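Local coordinates for Rv1990c (MbcA) (Mycobacterium tuberculosis, PDB 6FKG), which neutralises the NAD+ phosphorylase toxin MbcT as the antitoxin of a type II toxin-antitoxin pair, blocking access to the toxin's active site, at residues C[7-12]-C[38-43]; C[17-22]-C[72-77]; C[28-33]-C[53-58]; C[59-64]-C[100-105]; C[67-72]-C[107-112]. All blocks are in the same frame, centred on the assembly; numbering follows the deposited sequence.

Overall arrangement
MbcA is an all-helical chain with helix 52-65 through its middle: contact 3 (28-33 with 53-58) uses its first half and contact 4 (59-64 with 100-105) its second. Contact 1 (7-12 with 38-43) ties helix 7-19 to helix 34-41 at one end of the molecule; contact 5 (67-72 with 107-112) lies across the chain's centre, about 26 Å away between centres. Contact 2 (17-22 with 72-77) joins helix 7-19 to helix 71-78, binding the N-terminal helices to the C-terminal toxin-binding region. Along the chain contact 1 closes before contacts 4 and 5 open, while contact 2 spans contact 3 and crosses the others. Contacts 4 and 5, centres about 10 Å apart, share helix 99-110, and MbcT residues stand around both.

Contact 1 of 5, residues C[7-12]-C[38-43]; sequences VLASTV and ARWTAG
Ala9 and Thr41 mark the closest backbone approach, their CA atoms 4.9 Å apart, where the early turns of helix 7-19 meet the last turn of helix 34-41 and the residues that end it. Gly43 terminates that helix in a Schellman motif, its N bonded to Trp40 O and its phi positive. Ala9 CB faces this end directly, 3.3 Å from Trp40 O and 4.2 Å from Gly43 CA.

The indole of Trp40 does most of the side-chain work. With CG anti to the backbone N (chi1 -169°), its six-membered ring reaches across to the first helix. Ala9 CB stands over one face, offset toward the rim and 4.0 Å from Trp40 CZ3, while Val12 meets the edge, its CB 3.7 Å from the same CZ3. The valine and the indole cross at about a right angle, and Val12 CG2 extends the contact to CH2. Leu8 CG adds an oblique touch on CH2 at 4.3 Å. Leu50 and Leu55 also pack on the indole, whereas Leu8 and Val12 additionally meet Phe137 of a neighbouring MbcT chain. In this all-helical fold the tryptophan packs the Schellman-terminated end of helix 34-41 against helix 7-19.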
# COMPACT_ATOMS: atom_id res chain seq x y z
N VAL C 7 -0.49 -38.32 -10.52
CA VAL C 7 0.71 -38.45 -9.71
C VAL C 7 0.92 -37.26 -8.76
O VAL C 7 1.40 -37.43 -7.64
CB VAL C 7 1.95 -38.63 -10.60
CG1 VAL C 7 3.17 -38.88 -9.75
CG2 VAL C 7 1.74 -39.82 -11.52
N LEU C 8 0.55 -36.06 -9.21
CA LEU C 8 0.65 -34.90 -8.33
C LEU C 8 -0.14 -35.10 -7.02
O LEU C 8 0.41 -34.95 -5.92
CB LEU C 8 0.17 -33.64 -9.05
CG LEU C 8 0.04 -32.38 -8.21
CD1 LEU C 8 1.35 -32.07 -7.52
CD2 LEU C 8 -0.37 -31.23 -9.10
N ALA C 9 -1.42 -35.45 -7.16
CA ALA C 9 -2.29 -35.67 -6.00
C ALA C 9 -1.78 -36.82 -5.15
O ALA C 9 -1.74 -36.73 -3.92
CB ALA C 9 -3.71 -35.93 -6.45
N SER C 10 -1.39 -37.90 -5.81
CA SER C 10 -0.88 -39.07 -5.12
C SER C 10 0.35 -38.72 -4.26
O SER C 10 0.50 -39.17 -3.12
CB SER C 10 -0.53 -40.16 -6.14
OG SER C 10 0.02 -41.30 -5.50
N THR C 11 1.21 -37.87 -4.81
CA THR C 11 2.44 -37.51 -4.12
C THR C 11 2.14 -36.62 -2.91
O THR C 11 2.68 -36.84 -1.82
CB THR C 11 3.40 -36.78 -5.06
OG1 THR C 11 3.59 -37.59 -6.23
CG2 THR C 11 4.74 -36.55 -4.37
N VAL C 12 1.27 -35.63 -3.10
CA VAL C 12 0.86 -34.75 -2.01
C VAL C 12 0.13 -35.55 -0.92
O VAL C 12 0.39 -35.37 0.27
CB VAL C 12 -0.06 -33.62 -2.51
CG1 VAL C 12 -0.68 -32.85 -1.34
CG2 VAL C 12 0.71 -32.69 -3.43
N ALA C 38 -10.18 -34.45 0.70
CA ALA C 38 -10.24 -35.89 0.49
C ALA C 38 -10.36 -36.22 -0.99
O ALA C 38 -9.68 -37.12 -1.49
CB ALA C 38 -11.40 -36.52 1.28
N ARG C 39 -11.23 -35.49 -1.69
CA ARG C 39 -11.45 -35.69 -3.12
C ARG C 39 -10.22 -35.30 -3.95
O ARG C 39 -9.84 -36.04 -4.86
CB ARG C 39 -12.67 -34.91 -3.60
CG ARG C 39 -14.00 -35.53 -3.18
CD ARG C 39 -15.21 -34.78 -3.76
NE ARG C 39 -15.16 -34.67 -5.22
CZ ARG C 39 -15.56 -35.61 -6.07
NH1 ARG C 39 -16.02 -36.77 -5.62
NH2 ARG C 39 -15.47 -35.41 -7.37
N TRP C 40 -9.63 -34.15 -3.63
CA TRP C 40 -8.44 -33.69 -4.34
C TRP C 40 -7.32 -34.72 -4.22
O TRP C 40 -6.71 -35.09 -5.22
CB TRP C 40 -7.98 -32.33 -3.80
CG TRP C 40 -6.93 -31.68 -4.65
CD1 TRP C 40 -7.13 -30.76 -5.64
CD2 TRP C 40 -5.52 -31.92 -4.61
NE1 TRP C 40 -5.92 -30.40 -6.20
CE2 TRP C 40 -4.92 -31.11 -5.59
CE3 TRP C 40 -4.70 -32.75 -3.83
CZ2 TRP C 40 -3.54 -31.09 -5.81
CZ3 TRP C 40 -3.33 -32.73 -4.05
CH2 TRP C 40 -2.77 -31.91 -5.03
N THR C 41 -7.07 -35.19 -3.01
CA THR C 41 -5.99 -36.15 -2.79
C THR C 41 -6.31 -37.52 -3.39
O THR C 41 -5.42 -38.34 -3.58
CB THR C 41 -5.67 -36.32 -1.29
OG1 THR C 41 -6.87 -36.61 -0.57
CG2 THR C 41 -5.03 -35.06 -0.74
N ALA C 42 -7.59 -37.76 -3.68
CA ALA C 42 -8.01 -39.00 -4.33
C ALA C 42 -8.01 -38.82 -5.84
O ALA C 42 -8.41 -39.72 -6.58
CB ALA C 42 -9.39 -39.43 -3.82
N GLY C 43 -7.57 -37.65 -6.30
CA GLY C 43 -7.48 -37.36 -7.72
C GLY C 43 -8.82 -37.10 -8.38
O GLY C 43 -8.92 -37.12 -9.61

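Contact 2 of 5, residues C[17-22]-C[72-77]; sequences ERLGLT and DQANVW
Asn75 carries its CG anti to the backbone N (chi1 -177°), which sends the amide from helix 71-78 to the end of helix 7-19; Leu19, its CG likewise anti to N, directs its CD1 back toward Ala74. The two side chains thus reach across in opposite senses, close to where the CA atoms of Leu19 and Asn75 come within 5.9 Å.

Asn75 ND2 donates to Leu19 O over 3.1 Å. The N-H points almost straight at the oxygen, at 168°, and the acceptor lies nearly in the amide plane, while the donor sits 20° out of the carbonyl plane. Gly20 O is also close, at 3.3 Å from Asn75 ND2. A water links these two residues: it accepts from Asn75 ND2 at 2.9 Å and lies 2.6 Å from Gly20 O. The amide thus holds Leu19 O directly and reaches Gly20 O through the water, where the helix gives way to a turn, with Gly20 at positive phi.

Beside this polar seam, Leu19 CD1 packs on Ala74 CB at 3.6 Å. Leu21 and Asn75 slide past each other in opposite directions, Leu21 CD2 coming 3.8 Å from Asn75 ND2. Leu19 also rests on Ala62, and Ala74 on Leu65, both of helix 52-65. This is an asparagine side chain hydrogen-bonded to a backbone carbonyl at the C-terminal end of helix 7-19, joining that helix to helix 71-78 of the C-terminal toxin-binding region.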
# COMPACT_ATOMS: atom_id res chain seq x y z
N GLU C 17 -0.44 -38.22 4.56
CA GLU C 17 -0.76 -39.42 5.31
C GLU C 17 0.40 -39.84 6.19
O GLU C 17 0.20 -40.36 7.30
CB GLU C 17 -1.18 -40.55 4.37
CG GLU C 17 -2.52 -40.30 3.69
CD GLU C 17 -3.62 -39.89 4.67
OE1 GLU C 17 -3.77 -40.56 5.73
OE2 GLU C 17 -4.33 -38.90 4.39
N ARG C 18 1.63 -39.63 5.71
CA ARG C 18 2.81 -40.00 6.49
C ARG C 18 2.89 -39.17 7.78
O ARG C 18 3.39 -39.64 8.79
CB ARG C 18 4.08 -39.84 5.66
CG ARG C 18 4.29 -40.97 4.66
CD ARG C 18 5.67 -40.93 4.01
NE ARG C 18 5.84 -39.76 3.15
CZ ARG C 18 5.47 -39.71 1.87
NH1 ARG C 18 4.91 -40.77 1.30
NH2 ARG C 18 5.68 -38.60 1.16
N LEU C 19 2.36 -37.96 7.73
CA LEU C 19 2.36 -37.08 8.90
C LEU C 19 1.13 -37.32 9.78
O LEU C 19 1.08 -36.89 10.93
CB LEU C 19 2.42 -35.62 8.45
CG LEU C 19 2.44 -34.48 9.47
CD1 LEU C 19 3.59 -34.64 10.42
CD2 LEU C 19 2.54 -33.15 8.71
N GLY C 20 0.13 -38.01 9.23
CA GLY C 20 -1.05 -38.38 10.00
C GLY C 20 -2.07 -37.28 10.19
O GLY C 20 -2.89 -37.33 11.11
N LEU C 21 -2.02 -36.26 9.33
CA LEU C 21 -3.00 -35.18 9.42
C LEU C 21 -4.40 -35.67 9.08
O LEU C 21 -4.57 -36.57 8.25
CB LEU C 21 -2.62 -34.03 8.50
CG LEU C 21 -1.24 -33.41 8.76
CD1 LEU C 21 -1.06 -32.16 7.91
CD2 LEU C 21 -1.04 -33.10 10.24
N THR C 22 -5.39 -35.09 9.73
CA THR C 22 -6.78 -35.35 9.35
C THR C 22 -7.15 -34.39 8.23
O THR C 22 -6.51 -33.36 8.07
CB THR C 22 -7.74 -35.12 10.52
OG1 THR C 22 -7.79 -33.72 10.81
CG2 THR C 22 -7.26 -35.89 11.75
N ASP C 72 4.68 -39.35 15.17
CA ASP C 72 3.78 -38.87 16.21
C ASP C 72 4.19 -37.48 16.71
O ASP C 72 3.35 -36.60 16.88
CB ASP C 72 3.70 -39.87 17.37
CG ASP C 72 2.77 -41.04 17.05
OD1 ASP C 72 2.31 -41.14 15.90
OD2 ASP C 72 2.51 -41.86 17.96
N GLN C 73 5.49 -37.28 16.91
CA GLN C 73 5.99 -36.00 17.40
C GLN C 73 5.93 -34.93 16.32
O GLN C 73 5.73 -33.75 16.60
CB GLN C 73 7.41 -36.15 17.95
CG GLN C 73 7.46 -36.77 19.37
CD GLN C 73 7.09 -38.24 19.39
OE1 GLN C 73 7.53 -39.01 18.53
NE2 GLN C 73 6.28 -38.65 20.37
N ALA C 74 6.11 -35.34 15.07
CA ALA C 74 6.01 -34.42 13.95
C ALA C 74 4.61 -33.86 13.90
O ALA C 74 4.40 -32.65 13.74
CB ALA C 74 6.36 -35.13 12.65
N ASN C 75 3.63 -34.74 14.09
CA ASN C 75 2.24 -34.33 14.08
C ASN C 75 1.94 -33.30 15.18
O ASN C 75 1.39 -32.24 14.91
CB ASN C 75 1.37 -35.56 14.23
CG ASN C 75 -0.10 -35.24 14.16
OD1 ASN C 75 -0.66 -34.63 15.07
ND2 ASN C 75 -0.75 -35.67 13.08
N VAL C 76 2.29 -33.62 16.42
CA VAL C 76 2.14 -32.69 17.53
C VAL C 76 2.84 -31.35 17.27
O VAL C 76 2.32 -30.27 17.57
CB VAL C 76 2.70 -33.30 18.84
CG1 VAL C 76 2.68 -32.27 19.97
CG2 VAL C 76 1.93 -34.58 19.22
N TRP C 77 4.05 -31.43 16.73
CA TRP C 77 4.86 -30.24 16.45
C TRP C 77 4.15 -29.23 15.54
O TRP C 77 4.27 -28.02 15.73
CB TRP C 77 6.18 -30.67 15.82
CG TRP C 77 7.19 -29.60 15.58
CD1 TRP C 77 8.15 -29.17 16.45
CD2 TRP C 77 7.40 -28.88 14.35
NE1 TRP C 77 8.93 -28.20 15.84
CE2 TRP C 77 8.48 -28.01 14.56
CE3 TRP C 77 6.75 -28.87 13.10
CZ2 TRP C 77 8.95 -27.14 13.56
CZ3 TRP C 77 7.22 -28.01 12.11
CH2 TRP C 77 8.31 -27.17 12.35
O HOH W 1 -3.64 -35.68 12.99

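Contact 3 of 5, residues C[28-33]-C[53-58]; sequences DIVDAS and QRLIEL
Val30 CG1 lies against the backbone of helix 52-65 where Arg54 passes into Leu55, 3.6 Å from Leu55 N and 3.8 Å from Arg54 C. This methyl is anti to its own carbonyl carbon (chi1 -53°), which turns it into the helix surface, and it also meets Leu55 CD2 at 3.8 Å. Arg54 CB flanks it on the neighbouring position, 3.9 Å away, so the valine branch fits between the bases of two consecutive side chains. The CA atoms of Val30 and Arg54 are 5.2 Å apart here, close enough for side chain to touch main chain.

One turn further along helix 52-65, Ile29 and Leu58 cross at about a right angle. The tip of the isoleucine, CD1, comes in beside both leucine methyls, 4.0 Å from Leu58 CD1 and equally near CD2. Together the two patches pack the end of helix 23-30 onto helix 52-65 within the helical core: Val37 and Val94, from two further helices, border Val30 and Ile29 respectively. Asp31 follows Val30 with positive phi and turns the chain away toward helix 34-41.

Only the base of Arg54 belongs to the apolar interface, since its chain bends at chi2 and leads the guanidinium away. NH1 forms a salt bridge with Glu57 OE1 at 3.0 Å, meeting the carboxylate on its syn side, and NE bonds to Arg95 O. Gln53 NE2, from the same helix, donates to the other oxygen of the buried carboxylate, Glu57 OE2, also on the syn side, with its N-H at 168°.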
# COMPACT_ATOMS: atom_id res chain seq x y z
N ASP C 28 -8.22 -26.81 7.19
CA ASP C 28 -7.97 -25.55 7.87
C ASP C 28 -6.71 -24.87 7.38
O ASP C 28 -6.63 -23.65 7.37
CB ASP C 28 -7.90 -25.77 9.38
CG ASP C 28 -9.27 -26.10 9.98
OD1 ASP C 28 -10.29 -25.73 9.37
OD2 ASP C 28 -9.32 -26.72 11.07
N ILE C 29 -5.71 -25.65 6.97
CA ILE C 29 -4.45 -25.07 6.50
C ILE C 29 -4.58 -24.56 5.05
O ILE C 29 -3.98 -23.55 4.69
CB ILE C 29 -3.29 -26.10 6.59
CG1 ILE C 29 -2.98 -26.42 8.06
CG2 ILE C 29 -2.03 -25.60 5.86
CD1 ILE C 29 -2.16 -27.70 8.24
N VAL C 30 -5.38 -25.24 4.24
CA VAL C 30 -5.42 -24.91 2.81
C VAL C 30 -6.72 -24.25 2.40
O VAL C 30 -7.00 -24.11 1.20
CB VAL C 30 -5.22 -26.17 1.93
CG1 VAL C 30 -3.94 -26.89 2.35
CG2 VAL C 30 -6.41 -27.12 2.02
N ASP C 31 -7.51 -23.84 3.39
CA ASP C 31 -8.77 -23.13 3.14
C ASP C 31 -9.73 -23.93 2.26
O ASP C 31 -10.23 -23.44 1.25
CB ASP C 31 -8.47 -21.77 2.50
CG ASP C 31 -9.68 -20.85 2.48
OD1 ASP C 31 -10.62 -21.10 3.26
OD2 ASP C 31 -9.69 -19.89 1.69
N ALA C 32 -9.99 -25.18 2.66
CA ALA C 32 -10.93 -26.03 1.92
C ALA C 32 -11.76 -26.83 2.90
O ALA C 32 -11.38 -26.99 4.05
CB ALA C 32 -10.20 -26.96 0.97
N SER C 33 -12.90 -27.35 2.45
CA SER C 33 -13.65 -28.29 3.26
C SER C 33 -12.87 -29.59 3.34
O SER C 33 -12.04 -29.87 2.45
CB SER C 33 -15.04 -28.55 2.66
OG SER C 33 -14.90 -29.22 1.41
N GLN C 53 -1.81 -24.20 -4.02
CA GLN C 53 -0.49 -23.74 -3.62
C GLN C 53 -0.21 -24.09 -2.15
O GLN C 53 0.89 -24.55 -1.82
CB GLN C 53 -0.37 -22.22 -3.83
CG GLN C 53 1.01 -21.67 -3.49
CD GLN C 53 1.03 -20.15 -3.32
OE1 GLN C 53 0.34 -19.42 -4.05
NE2 GLN C 53 1.81 -19.66 -2.36
N ARG C 54 -1.20 -23.91 -1.29
CA ARG C 54 -1.01 -24.23 0.13
C ARG C 54 -0.88 -25.74 0.37
O ARG C 54 -0.12 -26.15 1.24
CB ARG C 54 -2.16 -23.68 0.97
CG ARG C 54 -2.17 -22.17 1.10
CD ARG C 54 -1.05 -21.66 2.00
NE ARG C 54 -1.17 -20.21 2.11
CZ ARG C 54 -0.57 -19.35 1.29
NH1 ARG C 54 0.23 -19.78 0.32
NH2 ARG C 54 -0.77 -18.05 1.45
N LEU C 55 -1.62 -26.55 -0.38
CA LEU C 55 -1.50 -28.00 -0.27
C LEU C 55 -0.07 -28.45 -0.60
O LEU C 55 0.51 -29.30 0.08
CB LEU C 55 -2.48 -28.72 -1.20
CG LEU C 55 -3.83 -29.23 -0.69
CD1 LEU C 55 -4.53 -29.92 -1.83
CD2 LEU C 55 -3.66 -30.17 0.50
N ILE C 56 0.50 -27.86 -1.65
CA ILE C 56 1.85 -28.23 -2.04
C ILE C 56 2.84 -27.77 -0.99
O ILE C 56 3.77 -28.50 -0.63
CB ILE C 56 2.21 -27.63 -3.41
CG1 ILE C 56 1.32 -28.27 -4.47
CG2 ILE C 56 3.68 -27.84 -3.71
CD1 ILE C 56 1.29 -27.50 -5.78
N GLU C 57 2.64 -26.56 -0.46
CA GLU C 57 3.54 -26.05 0.56
C GLU C 57 3.48 -26.92 1.82
O GLU C 57 4.50 -27.20 2.46
CB GLU C 57 3.20 -24.60 0.87
CG GLU C 57 3.55 -23.68 -0.31
CD GLU C 57 2.88 -22.33 -0.24
OE1 GLU C 57 2.11 -22.08 0.71
OE2 GLU C 57 3.14 -21.49 -1.13
N LEU C 58 2.28 -27.37 2.16
CA LEU C 58 2.12 -28.28 3.31
C LEU C 58 2.84 -29.61 3.07
O LEU C 58 3.47 -30.15 3.99
CB LEU C 58 0.64 -28.51 3.57
CG LEU C 58 0.30 -29.48 4.70
CD1 LEU C 58 0.93 -29.03 6.04
CD2 LEU C 58 -1.22 -29.63 4.82

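Contact 4 of 5, residues C[59-64]-C[100-105]; sequences AYVADA and QRVLAL
Val61 and Leu103 bring the two backbones nearest, 6.2 Å between CA atoms, in helix segments that run parallel at 9° with their axes 9.8 Å apart. The contact is a parallel helix pair in the all-helical fold of MbcA, aligning helix 52-65 with helix 99-110 of the toxin-binding region, and the facing side chains are apolar.

Leu103 supplies the main projection. Its CG is anti to the carbonyl carbon (chi1 -67°); CD1 continues the extended chain, while the other branch, CD2, is the one that reaches the opposing helix and settles among residues of successive turns. CD2 lies 3.8 Å from Val61 CA and 3.9 Å from Val61 CG2, so it touches both the main chain and a branch of the same valine. It also approaches Tyr60 O at 3.9 Å, while CD1 makes a looser contact with Tyr60 CB at 4.3 Å.

Beside the leucine, Val61 meets Val102. The two valines cross at about a right angle, and each offers the CG1 branch that stands anti to its backbone N; these methyls are 3.8 Å apart. Val61 CG2, turned toward Leu103, lets one residue serve both neighbours on helix 99-110. Trp77 and Leu93 also pack on Val102, whereas Val94 and Met78 border Val61.

Tyr60 joins the pair through its base; its hydroxyl is hydrogen-bonded to His133 of a neighbouring MbcT chain, and its ring meets Trp136 of that chain. On the next turn, Ala64 CB packs against the end of the leucine, 3.7 Å from Leu103 CD2.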
# COMPACT_ATOMS: atom_id res chain seq x y z
N ALA C 59 2.75 -30.14 1.85
CA ALA C 59 3.49 -31.35 1.49
C ALA C 59 5.00 -31.14 1.61
O ALA C 59 5.71 -32.01 2.15
CB ALA C 59 3.11 -31.81 0.06
N TYR C 60 5.52 -30.00 1.14
CA TYR C 60 6.93 -29.66 1.37
C TYR C 60 7.30 -29.79 2.85
O TYR C 60 8.31 -30.39 3.21
CB TYR C 60 7.27 -28.23 0.97
CG TYR C 60 7.19 -27.93 -0.51
CD1 TYR C 60 7.22 -28.94 -1.47
CD2 TYR C 60 7.06 -26.62 -0.95
CE1 TYR C 60 7.14 -28.64 -2.83
CE2 TYR C 60 6.97 -26.31 -2.29
CZ TYR C 60 7.01 -27.32 -3.23
OH TYR C 60 6.92 -26.99 -4.57
N VAL C 61 6.49 -29.17 3.69
CA VAL C 61 6.78 -29.11 5.11
C VAL C 61 6.70 -30.49 5.75
O VAL C 61 7.57 -30.87 6.54
CB VAL C 61 5.85 -28.12 5.82
CG1 VAL C 61 5.94 -28.30 7.31
CG2 VAL C 61 6.23 -26.68 5.45
N ALA C 62 5.65 -31.24 5.41
CA ALA C 62 5.48 -32.58 5.95
C ALA C 62 6.67 -33.48 5.60
O ALA C 62 7.19 -34.21 6.45
CB ALA C 62 4.21 -33.19 5.45
N ASP C 63 7.09 -33.44 4.34
CA ASP C 63 8.21 -34.25 3.92
C ASP C 63 9.51 -33.81 4.59
O ASP C 63 10.30 -34.65 5.02
CB ASP C 63 8.37 -34.22 2.40
CG ASP C 63 7.49 -35.23 1.70
OD1 ASP C 63 6.97 -36.15 2.38
OD2 ASP C 63 7.31 -35.10 0.48
N ALA C 64 9.72 -32.50 4.70
CA ALA C 64 10.95 -31.98 5.33
C ALA C 64 11.00 -32.37 6.81
O ALA C 64 12.03 -32.80 7.33
CB ALA C 64 11.03 -30.47 5.19
N GLN C 100 8.05 -20.97 4.11
CA GLN C 100 9.50 -20.90 3.93
C GLN C 100 10.19 -20.79 5.28
O GLN C 100 11.24 -21.41 5.49
CB GLN C 100 9.89 -19.73 3.02
CG GLN C 100 9.74 -20.04 1.53
CD GLN C 100 10.85 -20.96 1.02
OE1 GLN C 100 11.77 -21.32 1.76
NE2 GLN C 100 10.76 -21.33 -0.25
N ARG C 101 9.59 -20.04 6.20
CA ARG C 101 10.17 -19.89 7.54
C ARG C 101 10.16 -21.22 8.26
O ARG C 101 11.09 -21.54 9.01
CB ARG C 101 9.39 -18.85 8.36
CG ARG C 101 9.93 -18.64 9.79
CD ARG C 101 10.86 -17.45 9.86
NE ARG C 101 11.56 -17.30 11.13
CZ ARG C 101 11.00 -16.88 12.27
NH1 ARG C 101 9.70 -16.56 12.31
NH2 ARG C 101 11.74 -16.78 13.37
N VAL C 102 9.08 -21.98 8.08
CA VAL C 102 8.98 -23.30 8.68
C VAL C 102 10.05 -24.25 8.13
O VAL C 102 10.69 -24.99 8.88
CB VAL C 102 7.57 -23.91 8.45
CG1 VAL C 102 7.49 -25.29 9.09
CG2 VAL C 102 6.49 -22.97 9.00
N LEU C 103 10.24 -24.25 6.81
CA LEU C 103 11.31 -25.04 6.21
C LEU C 103 12.69 -24.62 6.72
O LEU C 103 13.57 -25.48 6.91
CB LEU C 103 11.29 -24.92 4.68
CG LEU C 103 10.06 -25.53 3.98
CD1 LEU C 103 10.16 -25.35 2.46
CD2 LEU C 103 9.91 -27.01 4.35
N ALA C 104 12.88 -23.32 6.93
CA ALA C 104 14.16 -22.83 7.43
C ALA C 104 14.38 -23.34 8.86
O ALA C 104 15.49 -23.80 9.20
CB ALA C 104 14.22 -21.29 7.37
N LEU C 105 13.35 -23.28 9.70
CA LEU C 105 13.47 -23.85 11.06
C LEU C 105 13.81 -25.36 11.01
O LEU C 105 14.68 -25.82 11.73
CB LEU C 105 12.18 -23.61 11.87
CG LEU C 105 12.13 -24.31 13.24
CD1 LEU C 105 13.34 -23.98 14.09
CD2 LEU C 105 10.85 -23.96 14.00

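Contact 5 of 5, residues C[67-72]-C[107-112]; sequences EVLPRD and DAMAEG
Val68 and Met109 cross at about a right angle, the valine presenting one methyl to the thioether end and the other to the helix backbone beside it. Val68 CG2 lies 3.8 Å from Met109 CE, the terminal methyl, which is brought round by the bend at chi3 (66°) after a nearly straight second torsion. Val68 CG1 instead points at the following residue, 3.6 Å from both Ala110 CB and Ala110 N. The valine therefore straddles two adjacent positions of the last turn of helix 99-110. Leu69 approaches the same methionine methyl more loosely, its CG 4.3 Å from Met109 CE, and Trp77 packs on both Leu69 and Met109.

These residues join the connection between helices 52-65 and 71-78 to the end of helix 99-110, within the C-terminal toxin-binding domain of the Xre/MbcA/ParS family. Gly112, at positive phi, is the C-prime residue of the Schellman motif that closes the last of these helices; its N bonds to Met109 O.

Glu67 runs alongside as an extended chain, with OE1 4.1 Å from Ala110 CB. Its carboxylate is engaged by MbcT: OE2 bonds to Gln160 of one toxin chain and pairs with Arg33 of another. Asp107 OD1 pairs with that same Arg33, which probably offsets the repulsion between the two carboxylates, Glu67 OE1 lying 5.2 Å from Asp107 OD1.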
# COMPACT_ATOMS: atom_id res chain seq x y z
N GLU C 67 12.53 -35.59 8.34
CA GLU C 67 13.96 -35.73 8.55
C GLU C 67 14.37 -35.53 10.02
O GLU C 67 15.41 -35.99 10.44
CB GLU C 67 14.74 -34.74 7.66
CG GLU C 67 16.24 -35.05 7.61
CD GLU C 67 17.05 -34.04 6.81
OE1 GLU C 67 16.47 -33.03 6.34
OE2 GLU C 67 18.28 -34.26 6.64
N VAL C 68 13.55 -34.82 10.79
CA VAL C 68 14.01 -34.36 12.10
C VAL C 68 13.12 -34.82 13.25
O VAL C 68 13.54 -34.77 14.40
CB VAL C 68 14.15 -32.81 12.15
CG1 VAL C 68 15.19 -32.34 11.13
CG2 VAL C 68 12.81 -32.12 11.85
N LEU C 69 11.90 -35.26 12.95
CA LEU C 69 11.03 -35.81 14.01
C LEU C 69 10.28 -37.04 13.55
O LEU C 69 9.80 -37.09 12.42
CB LEU C 69 10.00 -34.79 14.47
CG LEU C 69 10.51 -33.59 15.26
CD1 LEU C 69 9.34 -32.63 15.42
CD2 LEU C 69 11.08 -34.04 16.62
N PRO C 70 10.12 -38.03 14.44
CA PRO C 70 9.31 -39.17 14.04
C PRO C 70 7.84 -38.76 13.92
O PRO C 70 7.45 -37.71 14.43
CB PRO C 70 9.53 -40.18 15.18
CG PRO C 70 9.84 -39.33 16.36
CD PRO C 70 10.62 -38.14 15.83
N ARG C 71 7.05 -39.58 13.24
CA ARG C 71 5.65 -39.30 12.92
C ARG C 71 4.80 -38.68 14.03
O ARG C 71 4.24 -37.59 13.85
CB ARG C 71 4.98 -40.60 12.48
CG ARG C 71 3.51 -40.46 12.14
CD ARG C 71 2.85 -41.83 12.05
NE ARG C 71 1.50 -41.73 11.52
CZ ARG C 71 0.45 -41.31 12.23
NH1 ARG C 71 0.60 -40.93 13.49
NH2 ARG C 71 -0.75 -41.26 11.66
N ASP C 72 4.68 -39.35 15.17
CA ASP C 72 3.78 -38.87 16.21
C ASP C 72 4.19 -37.48 16.71
O ASP C 72 3.35 -36.60 16.88
CB ASP C 72 3.70 -39.87 17.37
CG ASP C 72 2.77 -41.04 17.05
OD1 ASP C 72 2.31 -41.14 15.90
OD2 ASP C 72 2.51 -41.86 17.96
N ASP C 107 15.41 -26.96 8.70
CA ASP C 107 16.81 -27.06 8.31
C ASP C 107 17.76 -26.78 9.49
O ASP C 107 18.76 -27.47 9.65
CB ASP C 107 17.12 -26.08 7.18
CG ASP C 107 16.99 -26.72 5.83
OD1 ASP C 107 17.33 -27.91 5.71
OD2 ASP C 107 16.56 -26.02 4.88
N ALA C 108 17.42 -25.79 10.31
CA ALA C 108 18.20 -25.50 11.51
C ALA C 108 18.16 -26.68 12.49
O ALA C 108 19.17 -27.04 13.07
CB ALA C 108 17.72 -24.19 12.19
N MET C 109 16.99 -27.29 12.63
CA MET C 109 16.85 -28.49 13.46
C MET C 109 17.74 -29.62 12.97
O MET C 109 18.44 -30.28 13.74
CB MET C 109 15.38 -28.93 13.48
CG MET C 109 14.49 -27.92 14.19
SD MET C 109 12.76 -28.30 13.97
CE MET C 109 12.66 -29.85 14.87
N ALA C 110 17.75 -29.81 11.66
CA ALA C 110 18.53 -30.85 11.03
C ALA C 110 20.04 -30.60 11.14
O ALA C 110 20.84 -31.52 10.97
CB ALA C 110 18.12 -31.00 9.54
N GLU C 111 20.43 -29.34 11.37
CA GLU C 111 21.85 -29.02 11.52
C GLU C 111 22.27 -28.81 12.97
O GLU C 111 23.38 -28.35 13.23
CB GLU C 111 22.20 -27.78 10.70
CG GLU C 111 22.03 -28.07 9.23
CD GLU C 111 22.94 -27.25 8.35
OE1 GLU C 111 23.64 -26.36 8.87
OE2 GLU C 111 22.95 -27.52 7.13
N GLY C 112 21.39 -29.16 13.90
CA GLY C 112 21.74 -29.09 15.31
C GLY C 112 22.11 -27.68 15.77
O GLY C 112 22.99 -27.48 16.59